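Local coordinates for LacI family sugar-binding transcriptional regulator (Enterococcus faecalis V583, PDB 4RK0), which binds ribose between its two lobes and probably regulates transcription by binding DNA at operator sites, at residues I60-I74 / T82-K96. Numbering follows the deposited sequence.
Sequences IRRSVDGFVIASSEI and TLRAKKIPFIVLDQK. With RIB (alpha-D-ribofuranose), chain E.
Phe-67 sets CG anti to its own carbonyl carbon (chi1 -81°), which lays the ring beside Leu-83; Leu-83, with the same choice at chi1 (-52°), crosses it at about a right angle, CD2 lying 3.5 Å from Phe-67 CD2. A flat ring suits this place because both faces are used: Ile-60 CD1 sits over the centre of one, Val-64 CG2 nearer the rim of the other. Ile-69 and Leu-83 meet tip to tip, CD1 to CD1, and these branched side chains seal the helix 76-86 against the sheet. On the other face of the sheet Val-68 lies alongside Ile-91, and its CG1 packs 3.6 Å from Leu-93 CD2.

Between strands 66-69 and 90-93, parallel within 7°, Phe-67 and Ile-69 each give and take a backbone hydrogen bond; the shortest joins Ile-69 N to Ile-91 O at 2.8 Å. Beyond the strands, lysine suits position 96: the apolar chain of Lys-96 runs beside Ile-69, and its NZ reaches Ile-74 O at 3.1 Å and Asn-76 OD1. At the far end, a water bonded to Lys-86 NZ donates to Ile-60 O and Arg-62 O.

A type II' turn from Leu-93 to Lys-96 carries Asp-94 and Gln-95 into the pocket. Asp-94 brings a carboxylate to accept from sugar hydroxyls, OD1 taking ribose O2 at 2.6 Å; the Gln-95 amide serves both ways, NE2 donating to ribose O4 and OE1 accepting from a water held by Ser-72 N. The whole is a beta-alpha-beta crossover of the N-terminal lobe, with sugar-binding residues just past the carboxyl end of its second strand, 90-93, as in the periplasmic binding protein-like fold of LacI regulators.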
# COMPACT_ATOMS: atom_id res chain seq x y z
N ILE A 60 11.88 -14.85 14.01
CA ILE A 60 12.01 -16.17 13.42
C ILE A 60 12.18 -17.26 14.51
O ILE A 60 11.98 -18.42 14.21
CB ILE A 60 13.12 -16.23 12.33
CG1 ILE A 60 12.90 -17.35 11.32
CG2 ILE A 60 14.54 -16.36 12.92
CD1 ILE A 60 11.92 -17.00 10.24
N ARG A 61 12.48 -16.88 15.76
CA ARG A 61 12.64 -17.86 16.84
C ARG A 61 11.37 -18.03 17.73
O ARG A 61 11.43 -18.75 18.72
CB ARG A 61 13.82 -17.46 17.73
CG ARG A 61 15.16 -17.59 17.06
CD ARG A 61 16.27 -16.96 17.89
NE ARG A 61 17.59 -17.46 17.47
CZ ARG A 61 18.23 -17.08 16.37
NH1 ARG A 61 19.42 -17.62 16.10
NH2 ARG A 61 17.71 -16.18 15.53
N ARG A 62 10.28 -17.35 17.40
CA ARG A 62 9.03 -17.51 18.13
C ARG A 62 8.42 -18.84 17.74
O ARG A 62 8.63 -19.33 16.62
CB ARG A 62 8.00 -16.45 17.76
CG ARG A 62 8.45 -15.01 17.91
CD ARG A 62 9.08 -14.67 19.24
NE ARG A 62 9.51 -13.29 19.15
CZ ARG A 62 8.94 -12.25 19.76
NH1 ARG A 62 9.42 -11.04 19.53
NH2 ARG A 62 7.92 -12.40 20.59
N SER A 63 7.62 -19.40 18.65
CA SER A 63 6.97 -20.68 18.41
C SER A 63 5.57 -20.50 17.78
O SER A 63 4.53 -20.61 18.44
CB SER A 63 6.92 -21.51 19.70
OG SER A 63 7.15 -22.88 19.41
N VAL A 64 5.58 -20.21 16.48
CA VAL A 64 4.35 -20.07 15.69
C VAL A 64 4.13 -21.35 14.93
O VAL A 64 5.03 -22.19 14.81
CB VAL A 64 4.37 -18.89 14.68
CG1 VAL A 64 4.47 -17.56 15.39
CG2 VAL A 64 5.50 -19.04 13.66
N ASP A 65 2.93 -21.48 14.38
CA ASP A 65 2.56 -22.67 13.65
C ASP A 65 3.20 -22.71 12.28
O ASP A 65 3.40 -23.79 11.72
CB ASP A 65 1.04 -22.76 13.58
CG ASP A 65 0.42 -22.87 14.95
OD1 ASP A 65 0.90 -23.68 15.76
OD2 ASP A 65 -0.54 -22.12 15.23
N GLY A 66 3.57 -21.56 11.73
CA GLY A 66 4.24 -21.59 10.42
C GLY A 66 4.65 -20.20 9.95
O GLY A 66 4.17 -19.21 10.48
N PHE A 67 5.59 -20.17 9.01
CA PHE A 67 6.17 -18.92 8.49
C PHE A 67 6.09 -18.83 6.98
O PHE A 67 6.42 -19.77 6.27
CB PHE A 67 7.68 -18.79 8.85
CG PHE A 67 7.95 -18.29 10.24
CD1 PHE A 67 7.80 -16.94 10.54
CD2 PHE A 67 8.37 -19.15 11.25
CE1 PHE A 67 8.05 -16.47 11.83
CE2 PHE A 67 8.62 -18.68 12.53
CZ PHE A 67 8.46 -17.34 12.82
N VAL A 68 5.66 -17.67 6.49
CA VAL A 68 5.82 -17.33 5.07
C VAL A 68 7.01 -16.35 4.98
O VAL A 68 6.97 -15.32 5.64
CB VAL A 68 4.57 -16.59 4.53
CG1 VAL A 68 4.74 -16.24 3.07
CG2 VAL A 68 3.31 -17.43 4.74
N ILE A 69 8.00 -16.67 4.16
CA ILE A 69 9.27 -15.93 4.08
C ILE A 69 9.48 -15.42 2.66
O ILE A 69 9.75 -16.15 1.74
CB ILE A 69 10.50 -16.75 4.59
CG1 ILE A 69 10.25 -17.21 6.03
CG2 ILE A 69 11.75 -15.86 4.52
CD1 ILE A 69 11.17 -18.30 6.55
N ALA A 70 9.29 -14.11 2.51
CA ALA A 70 9.42 -13.47 1.23
C ALA A 70 10.65 -12.54 1.18
O ALA A 70 10.86 -11.89 0.17
CB ALA A 70 8.16 -12.64 0.93
N SER A 71 11.42 -12.45 2.28
CA SER A 71 12.56 -11.53 2.40
C SER A 71 13.86 -12.33 2.44
O SER A 71 13.92 -13.33 3.13
CB SER A 71 12.41 -10.69 3.69
OG SER A 71 13.62 -10.05 4.08
N SER A 72 14.87 -11.88 1.69
CA SER A 72 16.21 -12.51 1.68
C SER A 72 17.05 -12.22 2.93
O SER A 72 18.13 -12.77 3.07
CB SER A 72 17.01 -12.04 0.46
OG SER A 72 17.08 -10.62 0.48
N GLU A 73 16.54 -11.38 3.83
CA GLU A 73 17.13 -11.07 5.13
C GLU A 73 17.05 -12.23 6.12
O GLU A 73 17.78 -12.26 7.09
CB GLU A 73 16.53 -9.79 5.73
CG GLU A 73 16.90 -8.54 4.91
CD GLU A 73 16.43 -7.23 5.52
OE1 GLU A 73 15.88 -7.23 6.65
OE2 GLU A 73 16.63 -6.19 4.87
N ILE A 74 16.20 -13.23 5.86
CA ILE A 74 16.26 -14.48 6.63
C ILE A 74 17.19 -15.46 5.91
O ILE A 74 16.97 -15.80 4.75
CB ILE A 74 14.87 -15.08 6.83
CG1 ILE A 74 13.93 -14.06 7.48
CG2 ILE A 74 14.96 -16.34 7.67
CD1 ILE A 74 14.20 -13.76 8.95
N THR A 82 16.74 -22.80 13.29
CA THR A 82 15.54 -22.44 14.02
C THR A 82 14.36 -23.31 13.59
O THR A 82 13.83 -24.09 14.38
CB THR A 82 15.19 -20.95 13.81
OG1 THR A 82 15.10 -20.69 12.41
CG2 THR A 82 16.26 -20.05 14.41
N LEU A 83 13.95 -23.17 12.33
CA LEU A 83 12.72 -23.78 11.88
C LEU A 83 12.88 -25.26 11.51
O LEU A 83 12.02 -26.06 11.86
CB LEU A 83 12.15 -23.01 10.67
CG LEU A 83 11.97 -21.49 10.80
CD1 LEU A 83 11.26 -21.00 9.54
CD2 LEU A 83 11.16 -21.10 12.04
N ARG A 84 13.90 -25.63 10.74
CA ARG A 84 14.07 -27.06 10.42
C ARG A 84 14.42 -27.85 11.68
O ARG A 84 13.95 -28.96 11.85
CB ARG A 84 15.14 -27.31 9.36
CG ARG A 84 14.64 -27.25 7.92
CD ARG A 84 15.81 -27.11 6.96
NE ARG A 84 15.40 -27.12 5.56
CZ ARG A 84 15.71 -26.19 4.66
NH1 ARG A 84 16.48 -25.15 4.97
NH2 ARG A 84 15.27 -26.33 3.41
N ALA A 85 15.23 -27.25 12.55
CA ALA A 85 15.59 -27.88 13.81
C ALA A 85 14.39 -28.05 14.74
O ALA A 85 14.34 -28.98 15.53
CB ALA A 85 16.67 -27.08 14.51
N LYS A 86 13.40 -27.16 14.64
CA LYS A 86 12.23 -27.24 15.54
C LYS A 86 11.01 -27.86 14.85
O LYS A 86 9.95 -28.00 15.46
CB LYS A 86 11.89 -25.86 16.11
CG LYS A 86 12.93 -25.30 17.07
CD LYS A 86 12.81 -23.79 17.25
CE LYS A 86 11.51 -23.36 17.92
NZ LYS A 86 11.39 -21.88 17.93
N LYS A 87 11.19 -28.24 13.58
CA LYS A 87 10.11 -28.77 12.73
C LYS A 87 8.98 -27.75 12.53
O LYS A 87 7.79 -28.12 12.54
CB LYS A 87 9.52 -30.07 13.32
CG LYS A 87 10.52 -31.08 13.88
CD LYS A 87 11.08 -32.00 12.81
CE LYS A 87 11.66 -33.24 13.47
NZ LYS A 87 12.54 -34.00 12.55
N ILE A 88 9.33 -26.48 12.38
CA ILE A 88 8.30 -25.47 12.16
C ILE A 88 8.24 -25.28 10.66
O ILE A 88 9.23 -24.97 10.03
CB ILE A 88 8.52 -24.13 12.89
CG1 ILE A 88 8.54 -24.37 14.40
CG2 ILE A 88 7.38 -23.18 12.56
CD1 ILE A 88 8.57 -23.10 15.23
N PRO A 89 7.07 -25.56 10.09
CA PRO A 89 6.96 -25.50 8.64
C PRO A 89 7.03 -24.05 8.14
O PRO A 89 6.67 -23.12 8.86
CB PRO A 89 5.59 -26.11 8.38
CG PRO A 89 4.81 -25.79 9.61
CD PRO A 89 5.79 -25.88 10.73
N PHE A 90 7.55 -23.91 6.94
CA PHE A 90 7.65 -22.62 6.27
C PHE A 90 7.59 -22.75 4.75
O PHE A 90 7.64 -23.84 4.18
CB PHE A 90 8.96 -21.93 6.67
CG PHE A 90 10.20 -22.61 6.13
CD1 PHE A 90 10.80 -23.65 6.81
CD2 PHE A 90 10.73 -22.23 4.92
CE1 PHE A 90 11.93 -24.28 6.29
CE2 PHE A 90 11.85 -22.84 4.40
CZ PHE A 90 12.45 -23.89 5.08
N ILE A 91 7.45 -21.61 4.09
CA ILE A 91 7.39 -21.54 2.65
C ILE A 91 8.05 -20.22 2.23
O ILE A 91 7.96 -19.24 2.96
CB ILE A 91 5.92 -21.65 2.15
CG1 ILE A 91 5.86 -21.72 0.63
CG2 ILE A 91 5.05 -20.53 2.72
CD1 ILE A 91 4.56 -22.36 0.15
N VAL A 92 8.78 -20.27 1.13
CA VAL A 92 9.52 -19.13 0.60
C VAL A 92 8.98 -18.68 -0.77
O VAL A 92 8.36 -19.43 -1.53
CB VAL A 92 11.05 -19.40 0.49
CG1 VAL A 92 11.60 -19.95 1.79
CG2 VAL A 92 11.43 -20.27 -0.70
N LEU A 93 9.20 -17.42 -1.07
CA LEU A 93 8.77 -16.87 -2.30
C LEU A 93 9.46 -15.53 -2.48
O LEU A 93 10.13 -15.00 -1.58
CB LEU A 93 7.25 -16.64 -2.29
CG LEU A 93 6.71 -15.58 -1.34
CD1 LEU A 93 5.30 -15.14 -1.81
CD2 LEU A 93 6.71 -16.01 0.10
N ASP A 94 9.27 -15.03 -3.69
CA ASP A 94 9.64 -13.68 -4.07
C ASP A 94 11.15 -13.45 -3.90
O ASP A 94 11.94 -14.15 -4.54
CB ASP A 94 8.81 -12.66 -3.31
CG ASP A 94 8.71 -11.34 -4.10
OD1 ASP A 94 8.26 -11.37 -5.27
OD2 ASP A 94 9.15 -10.30 -3.59
N GLN A 95 11.54 -12.47 -3.08
CA GLN A 95 12.98 -12.13 -2.89
C GLN A 95 13.73 -13.17 -2.09
O GLN A 95 14.94 -13.12 -2.10
CB GLN A 95 13.17 -10.79 -2.19
CG GLN A 95 12.45 -9.69 -2.96
CD GLN A 95 12.78 -8.29 -2.46
OE1 GLN A 95 13.61 -8.10 -1.59
NE2 GLN A 95 12.11 -7.31 -3.03
N LYS A 96 13.04 -14.06 -1.39
CA LYS A 96 13.71 -15.19 -0.72
C LYS A 96 13.93 -16.35 -1.67
O LYS A 96 12.97 -16.99 -2.11
CB LYS A 96 12.91 -15.70 0.48
CG LYS A 96 13.49 -16.93 1.18
CD LYS A 96 14.89 -16.64 1.78
CE LYS A 96 15.66 -17.92 2.11
NZ LYS A 96 17.12 -17.68 2.32
O5 RIB E . 7.43 -4.56 -6.90
C5 RIB E . 8.08 -5.14 -5.78
C4 RIB E . 9.03 -6.11 -6.34
O4 RIB E . 9.91 -6.72 -5.37
C3 RIB E . 7.99 -7.02 -6.96
O3 RIB E . 8.29 -6.95 -8.35
C2 RIB E . 8.26 -8.32 -6.19
O2 RIB E . 8.35 -9.43 -7.06
C1 RIB E . 9.48 -8.08 -5.28
O1 RIB E . 10.48 -9.07 -5.44
O HOH W 1 10.64 -20.46 15.67
O HOH W 2 14.73 -9.19 0.54